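Local coordinates for COG1633: Uncharacterized conserved protein (Magnetospirillum magnetotacticum, PDB 2OH3) that is of unknown function but binds a zinc ion and probably belongs to the rubrerythrins, metal-binding proteins of the ferritin superfamily, at residues 100-105 / 141-146; 93-98 / 149-154; 22-27 / 41-46. All blocks are in the same frame, centred on the assembly; numbering follows the deposited sequence.

Contact 1: residues 100-105 / 141-146; sequences YARDNE and ALDKWI. With ZN (zinc ion), chain B.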
loop_
_atom_site.group_PDB
_atom_site.type_symbol
_atom_site.label_atom_id
_atom_site.label_comp_id
_atom_site.label_asym_id
_atom_site.label_seq_id
_atom_site.Cartn_x
_atom_site.Cartn_y
_atom_site.Cartn_z
ATOM N N TYR A 100 10.181 -7.138 -8.302
ATOM C CA TYR A 100 9.317 -6.413 -7.365
ATOM C C TYR A 100 9.229 -7.212 -6.062
ATOM O O TYR A 100 9.358 -6.686 -4.919
ATOM C CB TYR A 100 7.904 -6.256 -8.000
ATOM C CG TYR A 100 6.859 -5.644 -7.073
ATOM C CD1 TYR A 100 7.082 -4.412 -6.482
ATOM C CD2 TYR A 100 5.669 -6.300 -6.797
ATOM C CE1 TYR A 100 6.163 -3.845 -5.624
ATOM C CE2 TYR A 100 4.730 -5.732 -5.944
ATOM C CZ TYR A 100 4.995 -4.501 -5.375
ATOM O OH TYR A 100 4.086 -3.903 -4.542
ATOM N N ALA A 101 9.009 -8.495 -6.216
ATOM C CA ALA A 101 8.892 -9.365 -5.027
ATOM C C ALA A 101 10.200 -9.373 -4.263
ATOM O O ALA A 101 10.244 -9.191 -3.055
ATOM C CB ALA A 101 8.519 -10.808 -5.435
ATOM N N ARG A 102 11.296 -9.537 -4.987
ATOM C CA ARG A 102 12.608 -9.481 -4.374
ATOM C C ARG A 102 12.912 -8.191 -3.586
ATOM O O ARG A 102 13.484 -8.270 -2.508
ATOM C CB ARG A 102 13.667 -9.677 -5.434
ATOM C CG ARG A 102 15.057 -9.767 -4.863
ATOM C CD ARG A 102 16.038 -9.778 -6.009
ATOM N NE ARG A 102 17.386 -9.627 -5.504
ATOM C CZ ARG A 102 18.123 -8.522 -5.620
ATOM N NH1 ARG A 102 17.640 -7.443 -6.233
ATOM N NH2 ARG A 102 19.349 -8.507 -5.096
ATOM N N ASP A 103 12.648 -7.029 -4.189
ATOM C CA ASP A 103 12.760 -5.739 -3.495
ATOM C C ASP A 103 12.113 -5.702 -2.120
ATOM O O ASP A 103 12.697 -5.254 -1.137
ATOM C CB ASP A 103 12.118 -4.640 -4.328
ATOM C CG ASP A 103 13.014 -4.145 -5.414
ATOM O OD1 ASP A 103 14.198 -4.589 -5.468
ATOM O OD2 ASP A 103 12.501 -3.368 -6.260
ATOM N N ASN A 104 10.904 -6.214 -2.055
ATOM C CA ASN A 104 10.171 -6.234 -0.816
ATOM C C ASN A 104 10.565 -7.325 0.166
ATOM O O ASN A 104 10.468 -7.127 1.360
ATOM C CB ASN A 104 8.701 -6.199 -1.160
ATOM C CG ASN A 104 8.332 -4.903 -1.775
ATOM O OD1 ASN A 104 8.297 -3.905 -1.077
ATOM N ND2 ASN A 104 8.125 -4.874 -3.113
ATOM N N GLU A 105 11.043 -8.468 -0.325
ATOM C CA GLU A 105 11.670 -9.473 0.518
ATOM C C GLU A 105 12.852 -8.870 1.235
ATOM O O GLU A 105 13.035 -9.113 2.408
ATOM C CB GLU A 105 12.193 -10.648 -0.327
ATOM C CG GLU A 105 11.142 -11.592 -0.853
ATOM C CD GLU A 105 10.596 -12.488 0.213
ATOM O OE1 GLU A 105 11.287 -12.680 1.220
ATOM O OE2 GLU A 105 9.480 -13.014 0.051
ATOM N N ALA A 141 16.924 -17.311 -3.365
ATOM C CA ALA A 141 16.077 -18.103 -4.259
ATOM C C ALA A 141 15.495 -17.283 -5.429
ATOM O O ALA A 141 15.504 -17.721 -6.584
ATOM C CB ALA A 141 14.966 -18.750 -3.467
ATOM N N LEU A 142 14.985 -16.091 -5.137
ATOM C CA LEU A 142 14.484 -15.178 -6.179
ATOM C C LEU A 142 15.597 -14.719 -7.135
ATOM O O LEU A 142 15.351 -14.589 -8.327
ATOM C CB LEU A 142 13.757 -13.975 -5.570
ATOM C CG LEU A 142 12.428 -14.282 -4.853
ATOM C CD1 LEU A 142 11.982 -13.141 -4.057
ATOM C CD2 LEU A 142 11.326 -14.683 -5.819
ATOM N N ASP A 143 16.806 -14.498 -6.620
ATOM C CA ASP A 143 17.994 -14.209 -7.467
ATOM C C ASP A 143 18.274 -15.304 -8.489
ATOM O O ASP A 143 18.628 -15.012 -9.622
ATOM C CB ASP A 143 19.259 -14.042 -6.626
ATOM C CG ASP A 143 19.336 -12.710 -5.887
ATOM O OD1 ASP A 143 18.635 -11.763 -6.266
ATOM O OD2 ASP A 143 20.145 -12.605 -4.931
ATOM N N LYS A 144 18.156 -16.558 -8.065
ATOM C CA LYS A 144 18.360 -17.716 -8.945
ATOM C C LYS A 144 17.291 -17.763 -10.032
ATOM O O LYS A 144 17.565 -18.122 -11.175
ATOM C CB LYS A 144 18.354 -19.026 -8.127
ATOM C CG LYS A 144 19.635 -19.233 -7.326
ATOM C CD LYS A 144 19.485 -20.293 -6.239
ATOM C CE LYS A 144 20.852 -20.706 -5.661
ATOM N NZ LYS A 144 20.716 -21.708 -4.538
ATOM N N TRP A 145 16.073 -17.375 -9.677
ATOM C CA TRP A 145 14.984 -17.304 -10.648
ATOM C C TRP A 145 15.189 -16.192 -11.653
ATOM O O TRP A 145 15.036 -16.401 -12.856
ATOM C CB TRP A 145 13.634 -17.172 -9.944
ATOM C CG TRP A 145 13.109 -18.508 -9.693
ATOM C CD1 TRP A 145 13.262 -19.264 -8.556
ATOM C CD2 TRP A 145 12.413 -19.327 -10.638
ATOM N NE1 TRP A 145 12.684 -20.506 -8.736
ATOM C CE2 TRP A 145 12.160 -20.571 -10.009
ATOM C CE3 TRP A 145 11.947 -19.122 -11.948
ATOM C CZ2 TRP A 145 11.458 -21.615 -10.659
ATOM C CZ3 TRP A 145 11.262 -20.161 -12.592
ATOM C CH2 TRP A 145 11.021 -21.381 -11.944
ATOM N N ILE A 146 15.547 -15.023 -11.148
ATOM C CA ILE A 146 15.752 -13.858 -11.982
ATOM C C ILE A 146 16.844 -14.194 -13.013
ATOM O O ILE A 146 16.678 -13.916 -14.193
ATOM C CB ILE A 146 16.053 -12.609 -11.095
ATOM C CG1 ILE A 146 14.774 -12.141 -10.417
ATOM C CG2 ILE A 146 16.612 -11.449 -11.896
ATOM C CD1 ILE A 146 14.998 -11.338 -9.191
HETATM ZN ZN ZN B . 10.396 -13.922 2.490
#
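Arg102 and Leu142 meet beside the zinc site of a ferritin-like four-helix bundle, where helices 94-118 and 122-148 run antiparallel; the short segments lie 10.1 Å apart at 159°. The CD1 branch of Leu142 does most of the apolar work. It sits 3.7 Å from Arg102 CA and equally 3.7 Å from Glu105 CG, with the methyl group of Ala101 beside it, so one leucine tip is lodged against a single turn of the facing helix. The Arg102 side chain runs alongside, its CB close to the same methyl, extended from CG to NE. With CG placed trans to the main-chain nitrogen (chi1 -174°), the arm reaches across the interface to Asp143. Arg102 NE forms a salt bridge of 2.6 Å to Asp143 OD1, while OD2 lies farther off, and the guanidinium and carboxylate planes are inclined by 45°; this is a one-oxygen contact and not a flat, two-pronged pairing. The aliphatic part of the same arm is used too, as Arg102 CD lies 3.7 Å from Ile146 CD1. Replacing Arg102 by an alanine would probably leave Asp143 without its cross-helix counter-charge and take away the CD contact of Ile146. One turn on, Glu105 OE1 binds the zinc ion at 2.0 Å, and Tyr24 holds its OE2 by a hydrogen bond. Glu135 and His138, the latter one turn before Leu142, also bind the metal. A helix pair that supplies carboxylates and a histidine to a metal inside the bundle is typical of the ferritin-like fold and of rubrerythrins.

Contact 2: residues 93-98 / 149-154; sequences TPYHAL and TPRPSI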
loop_
_atom_site.group_PDB
_atom_site.type_symbol
_atom_site.label_atom_id
_atom_site.label_comp_id
_atom_site.label_asym_id
_atom_site.label_seq_id
_atom_site.Cartn_x
_atom_site.Cartn_y
_atom_site.Cartn_z
ATOM N N THR A 93 4.851 -9.257 -16.576
ATOM C CA THR A 93 5.970 -10.030 -17.070
ATOM C C THR A 93 6.722 -10.645 -15.903
ATOM O O THR A 93 6.973 -9.974 -14.914
ATOM C CB THR A 93 6.972 -9.191 -17.885
ATOM O OG1 THR A 93 7.780 -8.423 -16.997
ATOM C CG2 THR A 93 6.276 -8.249 -18.795
ATOM N N PRO A 94 7.119 -11.925 -16.017
ATOM C CA PRO A 94 7.837 -12.563 -14.909
ATOM C C PRO A 94 9.063 -11.839 -14.394
ATOM O O PRO A 94 9.256 -11.768 -13.193
ATOM C CB PRO A 94 8.227 -13.927 -15.482
ATOM C CG PRO A 94 7.247 -14.207 -16.481
ATOM C CD PRO A 94 6.898 -12.877 -17.121
ATOM N N TYR A 95 9.878 -11.278 -15.278
ATOM C CA TYR A 95 11.073 -10.574 -14.845
ATOM C C TYR A 95 10.719 -9.430 -13.859
ATOM O O TYR A 95 11.372 -9.267 -12.808
ATOM C CB TYR A 95 11.849 -10.027 -16.042
ATOM C CG TYR A 95 13.094 -9.261 -15.655
ATOM C CD1 TYR A 95 14.176 -9.910 -15.056
ATOM C CD2 TYR A 95 13.200 -7.891 -15.892
ATOM C CE1 TYR A 95 15.326 -9.214 -14.685
ATOM C CE2 TYR A 95 14.343 -7.186 -15.533
ATOM C CZ TYR A 95 15.400 -7.856 -14.932
ATOM O OH TYR A 95 16.529 -7.169 -14.569
ATOM N N HIS A 96 9.680 -8.659 -14.188
ATOM C CA HIS A 96 9.305 -7.512 -13.366
ATOM C C HIS A 96 8.603 -7.886 -12.057
ATOM O O HIS A 96 8.807 -7.233 -11.034
ATOM C CB HIS A 96 8.456 -6.540 -14.181
ATOM C CG HIS A 96 9.232 -5.801 -15.231
ATOM N ND1 HIS A 96 8.728 -5.547 -16.490
ATOM C CD2 HIS A 96 10.469 -5.251 -15.203
ATOM C CE1 HIS A 96 9.622 -4.870 -17.187
ATOM N NE2 HIS A 96 10.688 -4.681 -16.431
ATOM N N ALA A 97 7.807 -8.950 -12.061
ATOM C CA ALA A 97 7.144 -9.399 -10.847
ATOM C C ALA A 97 8.155 -9.959 -9.845
ATOM O O ALA A 97 8.100 -9.646 -8.629
ATOM C CB ALA A 97 6.053 -10.411 -11.198
ATOM N N LEU A 98 9.101 -10.750 -10.347
ATOM C CA LEU A 98 10.102 -11.344 -9.503
ATOM C C LEU A 98 10.987 -10.290 -8.850
ATOM O O LEU A 98 11.369 -10.430 -7.696
ATOM C CB LEU A 98 10.991 -12.290 -10.298
ATOM C CG LEU A 98 10.546 -13.658 -10.755
ATOM C CD1 LEU A 98 11.521 -14.196 -11.842
ATOM C CD2 LEU A 98 10.465 -14.632 -9.584
ATOM N N THR A 149 15.396 -16.237 -15.860
ATOM C CA THR A 149 14.201 -15.641 -16.421
ATOM C C THR A 149 14.561 -14.702 -17.582
ATOM O O THR A 149 15.285 -13.748 -17.386
ATOM C CB THR A 149 13.440 -14.853 -15.343
ATOM O OG1 THR A 149 12.928 -15.761 -14.351
ATOM C CG2 THR A 149 12.292 -14.106 -15.954
ATOM N N PRO A 150 14.021 -14.949 -18.789
ATOM C CA PRO A 150 14.401 -14.071 -19.908
ATOM C C PRO A 150 13.865 -12.646 -19.740
ATOM O O PRO A 150 12.820 -12.450 -19.124
ATOM C CB PRO A 150 13.774 -14.751 -21.134
ATOM C CG PRO A 150 12.612 -15.527 -20.602
ATOM C CD PRO A 150 13.034 -15.969 -19.191
ATOM N N ARG A 151 14.589 -11.670 -20.283
ATOM C CA ARG A 151 14.225 -10.263 -20.153
ATOM C C ARG A 151 13.246 -9.888 -21.263
ATOM O O ARG A 151 13.539 -10.118 -22.432
ATOM C CB ARG A 151 15.465 -9.369 -20.274
ATOM C CG ARG A 151 16.708 -9.876 -19.554
ATOM C CD ARG A 151 16.381 -10.375 -18.181
ATOM N NE ARG A 151 17.532 -10.336 -17.278
ATOM C CZ ARG A 151 17.770 -11.239 -16.327
ATOM N NH1 ARG A 151 16.939 -12.246 -16.136
ATOM N NH2 ARG A 151 18.836 -11.128 -15.546
ATOM N N PRO A 152 12.094 -9.297 -20.914
ATOM C CA PRO A 152 11.106 -8.913 -21.927
ATOM C C PRO A 152 11.479 -7.615 -22.669
ATOM O O PRO A 152 12.309 -6.847 -22.189
ATOM C CB PRO A 152 9.845 -8.704 -21.098
ATOM C CG PRO A 152 10.360 -8.206 -19.818
ATOM C CD PRO A 152 11.653 -8.924 -19.562
ATOM N N SER A 153 10.875 -7.381 -23.828
ATOM C CA SER A 153 11.077 -6.125 -24.560
ATOM C C SER A 153 9.752 -5.353 -24.671
ATOM O O SER A 153 8.711 -5.939 -24.970
ATOM C CB SER A 153 11.678 -6.402 -25.942
ATOM N N ILE A 154 9.791 -4.047 -24.407
ATOM C CA ILE A 154 8.618 -3.173 -24.577
ATOM C C ILE A 154 8.175 -3.058 -26.048
ATOM O O ILE A 154 8.767 -3.669 -26.951
ATOM C CB ILE A 154 8.892 -1.749 -24.035
HETATM O O HOH W 1 10.054 -11.948 -18.051
#
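Tyr95 and Arg151 lie face against face where the chain leaving helix 122-148 crosses the start of helix 94-118. The evidence is twofold. Arg151 CD stands 4.0 Å from the centroid of the Tyr95 ring and 20° off its normal, a CH-pi contact displaced toward the rim; farther along, the guanidinium overlies the ring margin at 27° to its plane, with Arg151 CZ 3.6 Å from Tyr95 CE1. Tyr95 presents this face because its CG is trans to the backbone nitrogen (chi1 179°), which carries the ring across the loop, toward the side chain of Arg151. Arg151 is bent at its second torsion and pinned at the far end, where Arg151 NH1 donates in the carbonyl plane to Thr149 O at 2.6 Å and also to Ile146 O. Pro152 approaches the tyrosine stem at about a right angle, its CD 3.7 Å from Tyr95 CB. Thr149 and Leu98 reach toward each other tip to tip, Thr149 OG1 to Leu98 CD1 at 3.3 Å, while that hydroxyl is bonded to Trp145 O. Tyr95 N lies in the first helical turn, before the run of main-chain bonds begins, and a water accepts from it at 2.9 Å and donates to Pro150 O at 3.0 Å, bridging helix start and loop. Thr93 is the N-cap, through a weak bond from His96 N. Pro94 leans on Thr39 of helix 37-61 and Met31 of helix 6-33, whereas Leu98 packs inward on Leu142 and Trp145 of helix 122-148; the loop thus borders a helical turn that is otherwise packed into the bundle.

Contact 3: residues 22-27 / 41-46; sequences ERYVEL and TVFRDM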
loop_
_atom_site.group_PDB
_atom_site.type_symbol
_atom_site.label_atom_id
_atom_site.label_comp_id
_atom_site.label_asym_id
_atom_site.label_seq_id
_atom_site.Cartn_x
_atom_site.Cartn_y
_atom_site.Cartn_z
ATOM N N GLU A 22 -0.948 -11.449 0.811
ATOM C CA GLU A 22 -1.792 -10.760 -0.147
ATOM C C GLU A 22 -1.074 -10.402 -1.426
ATOM O O GLU A 22 -1.647 -10.501 -2.498
ATOM C CB GLU A 22 -2.307 -9.431 0.418
ATOM C CG GLU A 22 -3.389 -9.581 1.429
ATOM C CD GLU A 22 -3.704 -8.260 2.115
ATOM O OE1 GLU A 22 -3.469 -7.179 1.480
ATOM O OE2 GLU A 22 -4.206 -8.338 3.274
ATOM N N ARG A 23 0.147 -9.919 -1.308
ATOM C CA ARG A 23 0.882 -9.440 -2.485
ATOM C C ARG A 23 1.312 -10.587 -3.406
ATOM O O ARG A 23 1.299 -10.462 -4.634
ATOM C CB ARG A 23 2.124 -8.684 -2.078
ATOM C CG ARG A 23 1.915 -7.361 -1.305
ATOM C CD ARG A 23 1.415 -6.223 -2.133
ATOM N NE ARG A 23 0.047 -6.412 -2.582
ATOM C CZ ARG A 23 -1.038 -6.481 -1.818
ATOM N NH1 ARG A 23 -0.999 -6.351 -0.508
ATOM N NH2 ARG A 23 -2.212 -6.670 -2.391
ATOM N N TYR A 24 1.786 -11.657 -2.790
ATOM C CA TYR A 24 2.084 -12.906 -3.514
ATOM C C TYR A 24 0.901 -13.610 -4.160
ATOM O O TYR A 24 1.063 -14.122 -5.244
ATOM C CB TYR A 24 2.841 -13.859 -2.621
ATOM C CG TYR A 24 4.321 -13.542 -2.510
ATOM C CD1 TYR A 24 5.128 -13.573 -3.635
ATOM C CD2 TYR A 24 4.913 -13.285 -1.290
ATOM C CE1 TYR A 24 6.473 -13.292 -3.567
ATOM C CE2 TYR A 24 6.279 -13.065 -1.190
ATOM C CZ TYR A 24 7.043 -13.029 -2.356
ATOM O OH TYR A 24 8.388 -12.805 -2.338
ATOM N N VAL A 25 -0.274 -13.678 -3.509
ATOM C CA VAL A 25 -1.448 -14.224 -4.161
ATOM C C VAL A 25 -1.745 -13.437 -5.410
ATOM O O VAL A 25 -2.008 -13.993 -6.474
ATOM C CB VAL A 25 -2.662 -14.230 -3.244
ATOM C CG1 VAL A 25 -3.931 -14.506 -4.022
ATOM C CG2 VAL A 25 -2.485 -15.300 -2.154
ATOM N N GLU A 26 -1.671 -12.124 -5.283
ATOM C CA GLU A 26 -1.905 -11.183 -6.373
ATOM C C GLU A 26 -0.937 -11.407 -7.534
ATOM O O GLU A 26 -1.356 -11.518 -8.683
ATOM C CB GLU A 26 -1.825 -9.774 -5.755
ATOM C CG GLU A 26 -2.060 -8.646 -6.610
ATOM C CD GLU A 26 -2.179 -7.353 -5.770
ATOM O OE1 GLU A 26 -1.128 -6.820 -5.356
ATOM O OE2 GLU A 26 -3.322 -6.895 -5.506
ATOM N N LEU A 27 0.347 -11.529 -7.227
ATOM C CA LEU A 27 1.333 -11.825 -8.252
ATOM C C LEU A 27 1.142 -13.225 -8.868
ATOM O O LEU A 27 1.292 -13.380 -10.087
ATOM C CB LEU A 27 2.777 -11.670 -7.714
ATOM C CG LEU A 27 3.288 -10.292 -7.269
ATOM C CD1 LEU A 27 4.622 -10.481 -6.589
ATOM C CD2 LEU A 27 3.408 -9.317 -8.426
ATOM N N THR A 41 3.693 -20.459 -9.617
ATOM C CA THR A 41 3.977 -21.436 -8.561
ATOM C C THR A 41 5.050 -20.983 -7.548
ATOM O O THR A 41 4.891 -21.233 -6.349
ATOM C CB THR A 41 4.280 -22.824 -9.163
ATOM O OG1 THR A 41 3.229 -23.171 -10.076
ATOM C CG2 THR A 41 4.332 -23.877 -8.088
ATOM N N VAL A 42 6.097 -20.268 -7.985
ATOM C CA VAL A 42 7.043 -19.680 -7.051
ATOM C C VAL A 42 6.284 -18.775 -6.060
ATOM O O VAL A 42 6.531 -18.799 -4.844
ATOM C CB VAL A 42 8.139 -18.813 -7.799
ATOM C CG1 VAL A 42 8.878 -17.906 -6.841
ATOM C CG2 VAL A 42 9.128 -19.692 -8.548
ATOM N N PHE A 43 5.379 -17.965 -6.591
ATOM C CA PHE A 43 4.560 -17.054 -5.776
ATOM C C PHE A 43 3.461 -17.748 -4.929
ATOM O O PHE A 43 3.114 -17.265 -3.837
ATOM C CB PHE A 43 3.907 -15.998 -6.662
ATOM C CG PHE A 43 4.886 -15.104 -7.398
ATOM C CD1 PHE A 43 6.097 -14.773 -6.849
ATOM C CD2 PHE A 43 4.551 -14.555 -8.637
ATOM C CE1 PHE A 43 6.956 -13.959 -7.521
ATOM C CE2 PHE A 43 5.446 -13.767 -9.321
ATOM C CZ PHE A 43 6.616 -13.467 -8.768
ATOM N N ARG A 44 2.933 -18.865 -5.401
ATOM C CA ARG A 44 2.042 -19.625 -4.525
ATOM C C ARG A 44 2.808 -20.174 -3.322
ATOM O O ARG A 44 2.294 -20.181 -2.203
ATOM C CB ARG A 44 1.331 -20.748 -5.256
ATOM C CG ARG A 44 0.462 -20.284 -6.336
ATOM C CD ARG A 44 -0.854 -19.702 -5.868
ATOM N NE ARG A 44 -1.592 -19.406 -7.083
ATOM C CZ ARG A 44 -2.460 -18.422 -7.257
ATOM N NH1 ARG A 44 -2.790 -17.599 -6.247
ATOM N NH2 ARG A 44 -2.998 -18.284 -8.476
ATOM N N ASP A 45 4.038 -20.614 -3.549
ATOM C CA ASP A 45 4.872 -21.213 -2.515
ATOM C C ASP A 45 5.134 -20.169 -1.435
ATOM O O ASP A 45 4.975 -20.413 -0.228
ATOM C CB ASP A 45 6.159 -21.704 -3.166
ATOM C CG ASP A 45 7.069 -22.494 -2.225
ATOM O OD1 ASP A 45 6.598 -23.362 -1.451
ATOM O OD2 ASP A 45 8.298 -22.250 -2.305
HETATM N N MSE A 46 5.485 -18.982 -1.889
HETATM C CA MSE A 46 5.766 -17.861 -1.004
HETATM C C MSE A 46 4.534 -17.433 -0.206
HETATM O O MSE A 46 4.657 -17.118 0.976
HETATM C CB MSE A 46 6.315 -16.673 -1.803
HETATM C CG MSE A 46 7.751 -16.776 -2.439
HETATM SE SE MSE A 46 9.190 -17.039 -1.091
HETATM C CE MSE A 46 8.863 -15.920 -0.084
#
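Tyr24 and Phe43 mark the closest backbone approach between the two segments of the first antiparallel hairpin of the ferritin-like bundle, helices 6-33 and 37-61. The segment axes come within 8.1 Å at 159°, a tight spacing in which each aromatic CB rests near the carbonyl oxygen of the other residue. Aromatic and apolar contacts dominate. Met46 (a selenomethionine) puts its CB squarely over the Tyr24 ring, 3.5 Å from the centroid and only 3° off the normal, a CH-pi contact centred on the face. Phe43 comes instead to the edge of that ring, Phe43 CD1 to Tyr24 CD1 at 3.6 Å; the ring planes are inclined by 37°, an oblique pairing. Leu27 in turn lies over a face of Phe43, its CB 4.0 Å from the centroid. Tyr24 is thus bordered on a face and an edge, which would restrict its rotation and probably helps to steady the hydroxyl that serves the zinc ligand Glu105. Charged contacts lie to the sides. Along helix 6-33, Arg23 joins Glu26 and Glu22 in a salt-bridge network, with Arg23 NE to Glu26 OE1 at 3.0 Å in the guanidinium plane and Arg23 NH1 to Glu22 OE1 at 3.3 Å. This flank faces the second subunit, whose Ser71 hydrogen-bonds to Glu26. Arg44 folds back at its second torsion, bringing the edge of its guanidinium to the CG1 methyl of Val25, while its NH2 makes a salt bridge to Asp29. The last kind is Met-aromatic: bends at chi2 and chi3 curl the Met46 side chain along the Tyr24 ring, with Met46 SE oblique to it and the terminal Met46 CE 3.9 Å from Tyr24 OH.

Overall arrangement
From the N terminus, contact 3 comes first: 22-27 and 41-46 close the short turn between helices 6-33 and 37-61. Only after it is complete does the chain enter helix 94-118, which supplies one side of both other contacts. Contact 2 closes the wider loop, from 93-98 to 149-154, and contact 1, from 100-105 to 141-146, is nested inside it; none cross. The two hairpins are then joined across the bundle: Ala97 of contact 2 touches Leu27 and Phe43 of contact 3, while Trp145 of contact 1 meets Val42. Ile146 packs on Tyr95 and Leu98, linking the nested pair, whose centres lie about 12 Å apart.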